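Local coordinates for protein arylesterase (Sulfolobus solfataricus, PDB 5L2P) that hydrolyses aromatic esters, p-nitrophenyl fatty acid esters and organophosphates such as paraoxon, as a broad-specificity serine esterase of the GDXG lipolytic family, at residues P43-I55 / E61-T73. Residues are numbered along the deposited sequence; the frame is centred on the assembly and turned at random.
Sequences PKDPVGETRDMKI and ELPIRIYSPIKRT
Asp-52 and Arg-65 face each other in a non-hydrogen-bonded pair of the antiparallel hairpin formed by strands 49-56 and 61-68. Arg-65 leaves its strand with CG anti to the backbone N (chi1 -169°), and the bend at chi3 turns a face of its guanidinium to Asp-52. OD1 of Asp-52 sits over that face, 2.7 Å from Arg-65 NH1; guanidinium and carboxylate planes make 63°, and charge holds the pair without a directed N-H. Thr-50 CG2 lies at the guanidinium edge, 3.4 Å from Arg-65 NH1. On the opposite face of the hairpin, the end nearer the turn is apolar: Met-53 CG lies alongside Ile-64 CG1 at 3.6 Å, and Ile-55 crosses Ile-64 at about a right angle, its CD1 3.7 Å from Ile-64 CG2. This face then turns polar: Ile-66 lies over the Arg-51 guanidinium, offset toward its rim, and Glu-49 meets its edge in a long ion pair. Paired backbone bonds run from Leu-62 to Ser-68, whose carbonyl takes the amides of Glu-49 and, weakly, Gly-48, a classic beta bulge; beyond it, Ile-70 CD1 packs 3.4 Å from Val-47 C. Trp-135 of helix 124-138 packs against Met-53, Ile-55 and Ile-64. Tyr-67 OH bonds Asp-95 at the start of helix 95-105, and Arg-65 NH2 bridges to Glu-92 just before it. Strand 49-56 is outermost in this chain's alpha/beta hydrolase sheet, and 61-68 runs antiparallel to 108-112.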
loop_
_atom_site.group_PDB
_atom_site.type_symbol
_atom_site.label_atom_id
_atom_site.label_comp_id
_atom_site.label_asym_id
_atom_site.label_seq_id
_atom_site.Cartn_x
_atom_site.Cartn_y
_atom_site.Cartn_z
ATOM N N PRO A 43 8.035 27.732 -16.440
ATOM C CA PRO A 43 8.076 29.058 -17.078
ATOM C C PRO A 43 7.478 30.171 -16.217
ATOM O O PRO A 43 6.538 29.920 -15.478
ATOM C CB PRO A 43 7.247 28.870 -18.366
ATOM C CG PRO A 43 7.144 27.400 -18.563
ATOM C CD PRO A 43 7.175 26.801 -17.188
ATOM N N LYS A 44 8.019 31.387 -16.332
ATOM C CA LYS A 44 7.598 32.530 -15.525
ATOM C C LYS A 44 6.416 33.282 -16.114
ATOM O O LYS A 44 6.489 33.809 -17.228
ATOM C CB LYS A 44 8.729 33.523 -15.356
ATOM C CG LYS A 44 9.932 33.033 -14.552
ATOM C CD LYS A 44 11.034 34.122 -14.567
ATOM C CE LYS A 44 12.239 33.879 -13.660
ATOM N NZ LYS A 44 12.404 32.459 -13.270
ATOM N N ASP A 45 5.318 33.330 -15.359
ATOM C CA ASP A 45 4.172 34.143 -15.744
ATOM C C ASP A 45 4.413 35.605 -15.337
ATOM O O ASP A 45 5.084 35.884 -14.351
ATOM C CB ASP A 45 2.896 33.630 -15.093
ATOM C CG ASP A 45 2.411 32.320 -15.693
ATOM O OD1 ASP A 45 3.241 31.480 -16.094
ATOM O OD2 ASP A 45 1.184 32.102 -15.714
ATOM N N PRO A 46 3.858 36.548 -16.094
ATOM C CA PRO A 46 3.932 37.926 -15.656
ATOM C C PRO A 46 3.046 38.208 -14.427
ATOM O O PRO A 46 1.980 37.639 -14.284
ATOM C CB PRO A 46 3.474 38.724 -16.884
ATOM C CG PRO A 46 2.745 37.770 -17.732
ATOM C CD PRO A 46 3.183 36.388 -17.392
ATOM N N VAL A 47 3.502 39.121 -13.581
ATOM C CA VAL A 47 2.750 39.625 -12.442
ATOM C C VAL A 47 2.625 41.150 -12.496
ATOM O O VAL A 47 3.093 41.786 -13.426
ATOM C CB VAL A 47 3.416 39.192 -11.113
ATOM C CG1 VAL A 47 3.263 37.695 -10.932
ATOM C CG2 VAL A 47 4.901 39.563 -11.065
ATOM N N GLY A 48 1.965 41.726 -11.497
ATOM C CA GLY A 48 1.719 43.156 -11.443
ATOM C C GLY A 48 3.024 43.898 -11.177
ATOM O O GLY A 48 3.352 44.839 -11.848
ATOM N N GLU A 49 3.772 43.465 -10.176
ATOM C CA GLU A 49 4.995 44.122 -9.781
ATOM C C GLU A 49 5.888 43.181 -8.958
ATOM O O GLU A 49 5.441 42.220 -8.372
ATOM C CB GLU A 49 4.646 45.335 -8.929
ATOM C CG GLU A 49 5.780 46.347 -8.788
ATOM C CD GLU A 49 5.504 47.394 -7.721
ATOM O OE1 GLU A 49 4.347 47.522 -7.265
ATOM O OE2 GLU A 49 6.447 48.104 -7.338
ATOM N N THR A 50 7.181 43.488 -8.918
ATOM C CA THR A 50 8.190 42.735 -8.186
ATOM C C THR A 50 9.120 43.728 -7.528
ATOM O O THR A 50 9.600 44.650 -8.176
ATOM C CB THR A 50 8.978 41.842 -9.162
ATOM O OG1 THR A 50 8.161 40.703 -9.479
ATOM C CG2 THR A 50 10.273 41.357 -8.595
ATOM N N ARG A 51 9.395 43.535 -6.248
ATOM C CA ARG A 51 10.229 44.460 -5.496
ATOM C C ARG A 51 11.143 43.660 -4.581
ATOM O O ARG A 51 10.670 42.872 -3.765
ATOM C CB ARG A 51 9.357 45.431 -4.699
ATOM C CG ARG A 51 10.077 46.492 -3.884
ATOM C CD ARG A 51 9.136 47.613 -3.418
ATOM N NE ARG A 51 8.142 47.190 -2.397
ATOM C CZ ARG A 51 6.882 46.792 -2.643
ATOM N NH1 ARG A 51 6.375 46.741 -3.880
ATOM N NH2 ARG A 51 6.083 46.439 -1.628
ATOM N N ASP A 52 12.456 43.835 -4.758
ATOM C CA ASP A 52 13.449 43.201 -3.893
ATOM C C ASP A 52 13.801 44.143 -2.780
ATOM O O ASP A 52 13.845 45.336 -2.998
ATOM C CB ASP A 52 14.708 42.872 -4.663
ATOM C CG ASP A 52 14.558 41.668 -5.564
ATOM O OD1 ASP A 52 13.602 40.908 -5.414
ATOM O OD2 ASP A 52 15.452 41.475 -6.418
ATOM N N MET A 53 14.026 43.605 -1.589
ATOM C CA MET A 53 14.455 44.406 -0.433
ATOM C C MET A 53 15.059 43.521 0.648
ATOM O O MET A 53 15.128 42.319 0.467
ATOM C CB MET A 53 13.300 45.241 0.135
ATOM C CG MET A 53 12.171 44.491 0.829
ATOM S SD MET A 53 11.166 45.681 1.794
ATOM C CE MET A 53 10.538 46.785 0.506
ATOM N N LYS A 54 15.517 44.117 1.738
ATOM C CA LYS A 54 16.127 43.369 2.826
ATOM C C LYS A 54 15.535 43.745 4.177
ATOM O O LYS A 54 15.364 44.906 4.470
ATOM C CB LYS A 54 17.623 43.599 2.849
ATOM C CG LYS A 54 18.408 42.769 1.854
ATOM C CD LYS A 54 19.817 43.377 1.650
ATOM C CE LYS A 54 20.782 42.436 0.933
ATOM N NZ LYS A 54 20.322 41.945 -0.405
ATOM N N ILE A 55 15.189 42.736 4.968
ATOM C CA ILE A 55 14.713 42.932 6.329
ATOM C C ILE A 55 15.949 42.976 7.218
ATOM O O ILE A 55 16.848 42.122 7.102
ATOM C CB ILE A 55 13.843 41.759 6.787
ATOM C CG1 ILE A 55 12.661 41.556 5.848
ATOM C CG2 ILE A 55 13.424 41.920 8.267
ATOM C CD1 ILE A 55 11.925 40.253 6.096
ATOM N N GLU A 61 21.055 40.727 7.182
ATOM C CA GLU A 61 20.076 41.437 6.332
ATOM C C GLU A 61 19.393 40.366 5.514
ATOM O O GLU A 61 20.008 39.779 4.629
ATOM C CB GLU A 61 20.754 42.462 5.413
ATOM C CG GLU A 61 21.539 43.558 6.130
ATOM C CD GLU A 61 22.447 44.325 5.167
ATOM O OE1 GLU A 61 21.967 44.527 4.007
ATOM O OE2 GLU A 61 23.608 44.715 5.550
ATOM N N LEU A 62 18.128 40.091 5.807
ATOM C CA LEU A 62 17.427 38.965 5.167
ATOM C C LEU A 62 16.736 39.397 3.876
ATOM O O LEU A 62 15.793 40.174 3.923
ATOM C CB LEU A 62 16.409 38.372 6.139
ATOM C CG LEU A 62 15.428 37.304 5.668
ATOM C CD1 LEU A 62 16.219 36.137 5.157
ATOM C CD2 LEU A 62 14.552 36.888 6.853
ATOM N N PRO A 63 17.212 38.905 2.720
ATOM C CA PRO A 63 16.606 39.367 1.465
ATOM C C PRO A 63 15.199 38.772 1.255
ATOM O O PRO A 63 14.975 37.614 1.548
ATOM C CB PRO A 63 17.577 38.871 0.370
ATOM C CG PRO A 63 18.775 38.390 1.091
ATOM C CD PRO A 63 18.353 38.010 2.487
ATOM N N ILE A 64 14.284 39.583 0.744
ATOM C CA ILE A 64 12.977 39.130 0.346
ATOM C C ILE A 64 12.590 39.697 -1.010
ATOM O O ILE A 64 13.175 40.657 -1.469
ATOM C CB ILE A 64 11.894 39.517 1.388
ATOM C CG1 ILE A 64 11.858 41.015 1.598
ATOM C CG2 ILE A 64 12.181 38.834 2.714
ATOM C CD1 ILE A 64 10.639 41.452 2.412
ATOM N N ARG A 65 11.602 39.061 -1.648
ATOM C CA ARG A 65 11.012 39.595 -2.863
ATOM C C ARG A 65 9.493 39.650 -2.648
ATOM O O ARG A 65 8.874 38.668 -2.275
ATOM C CB ARG A 65 11.349 38.722 -4.057
ATOM C CG ARG A 65 10.970 39.374 -5.403
ATOM C CD ARG A 65 11.260 38.495 -6.637
ATOM N NE ARG A 65 12.637 38.057 -6.781
ATOM C CZ ARG A 65 13.583 38.742 -7.379
ATOM N NH1 ARG A 65 13.311 39.921 -7.909
ATOM N NH2 ARG A 65 14.802 38.241 -7.444
ATOM N N ILE A 66 8.907 40.816 -2.885
ATOM C CA ILE A 66 7.473 41.016 -2.790
ATOM C C ILE A 66 6.851 40.952 -4.183
ATOM O O ILE A 66 7.247 41.738 -5.074
ATOM C CB ILE A 66 7.091 42.409 -2.251
ATOM C CG1 ILE A 66 7.990 42.872 -1.086
ATOM C CG2 ILE A 66 5.618 42.419 -1.852
ATOM C CD1 ILE A 66 8.219 41.814 -0.006
ATOM N N TYR A 67 5.872 40.036 -4.351
ATOM C CA TYR A 67 5.149 39.902 -5.619
ATOM C C TYR A 67 3.775 40.507 -5.513
ATOM O O TYR A 67 3.044 40.171 -4.615
ATOM C CB TYR A 67 5.010 38.451 -6.013
ATOM C CG TYR A 67 6.300 37.702 -6.192
ATOM C CD1 TYR A 67 7.029 37.235 -5.104
ATOM C CD2 TYR A 67 6.782 37.426 -7.434
ATOM C CE1 TYR A 67 8.220 36.532 -5.289
ATOM C CE2 TYR A 67 7.975 36.758 -7.621
ATOM C CZ TYR A 67 8.676 36.303 -6.542
ATOM O OH TYR A 67 9.819 35.574 -6.695
ATOM N N SER A 68 3.425 41.389 -6.444
ATOM C CA SER A 68 2.075 41.899 -6.545
ATOM C C SER A 68 1.408 41.264 -7.740
ATOM O O SER A 68 2.005 41.232 -8.797
ATOM C CB SER A 68 2.079 43.394 -6.751
ATOM O OG SER A 68 2.789 44.034 -5.735
ATOM N N PRO A 69 0.166 40.752 -7.572
ATOM C CA PRO A 69 -0.487 40.021 -8.652
ATOM C C PRO A 69 -0.925 40.917 -9.800
ATOM O O PRO A 69 -0.985 42.119 -9.650
ATOM C CB PRO A 69 -1.707 39.395 -7.958
ATOM C CG PRO A 69 -2.034 40.340 -6.878
ATOM C CD PRO A 69 -0.702 40.843 -6.387
ATOM N N ILE A 70 -1.211 40.316 -10.945
ATOM C CA ILE A 70 -1.772 41.019 -12.091
ATOM C C ILE A 70 -3.071 41.694 -11.696
ATOM O O ILE A 70 -3.304 42.840 -12.043
ATOM C CB ILE A 70 -2.070 40.045 -13.272
ATOM C CG1 ILE A 70 -0.779 39.503 -13.880
ATOM C CG2 ILE A 70 -2.855 40.727 -14.376
ATOM C CD1 ILE A 70 0.059 40.533 -14.633
ATOM N N LYS A 71 -3.924 40.955 -10.990
ATOM C CA LYS A 71 -5.195 41.475 -10.472
ATOM C C LYS A 71 -5.244 41.161 -8.982
ATOM O O LYS A 71 -5.236 39.983 -8.589
ATOM C CB LYS A 71 -6.414 40.832 -11.178
ATOM C CG LYS A 71 -6.200 40.507 -12.658
ATOM C CD LYS A 71 -7.488 40.542 -13.510
ATOM C CE LYS A 71 -7.234 40.730 -15.022
ATOM N NZ LYS A 71 -6.797 39.482 -15.741
ATOM N N ARG A 72 -5.324 42.201 -8.157
ATOM C CA ARG A 72 -5.402 42.038 -6.715
ATOM C C ARG A 72 -6.846 42.190 -6.241
ATOM O O ARG A 72 -7.406 43.253 -6.362
ATOM C CB ARG A 72 -4.527 43.083 -6.048
ATOM C CG ARG A 72 -4.208 42.804 -4.594
ATOM C CD ARG A 72 -3.369 43.911 -3.987
ATOM N NE ARG A 72 -3.135 43.635 -2.575
ATOM C CZ ARG A 72 -2.381 44.360 -1.762
ATOM N NH1 ARG A 72 -1.753 45.429 -2.218
ATOM N NH2 ARG A 72 -2.262 44.014 -0.478
ATOM N N THR A 73 -7.433 41.127 -5.699
ATOM C CA THR A 73 -8.836 41.141 -5.290
ATOM C C THR A 73 -9.045 40.826 -3.800
ATOM O O THR A 73 -10.203 40.748 -3.356
ATOM C CB THR A 73 -9.646 40.112 -6.071
ATOM O OG1 THR A 73 -9.073 38.814 -5.861
ATOM C CG2 THR A 73 -9.634 40.432 -7.532
#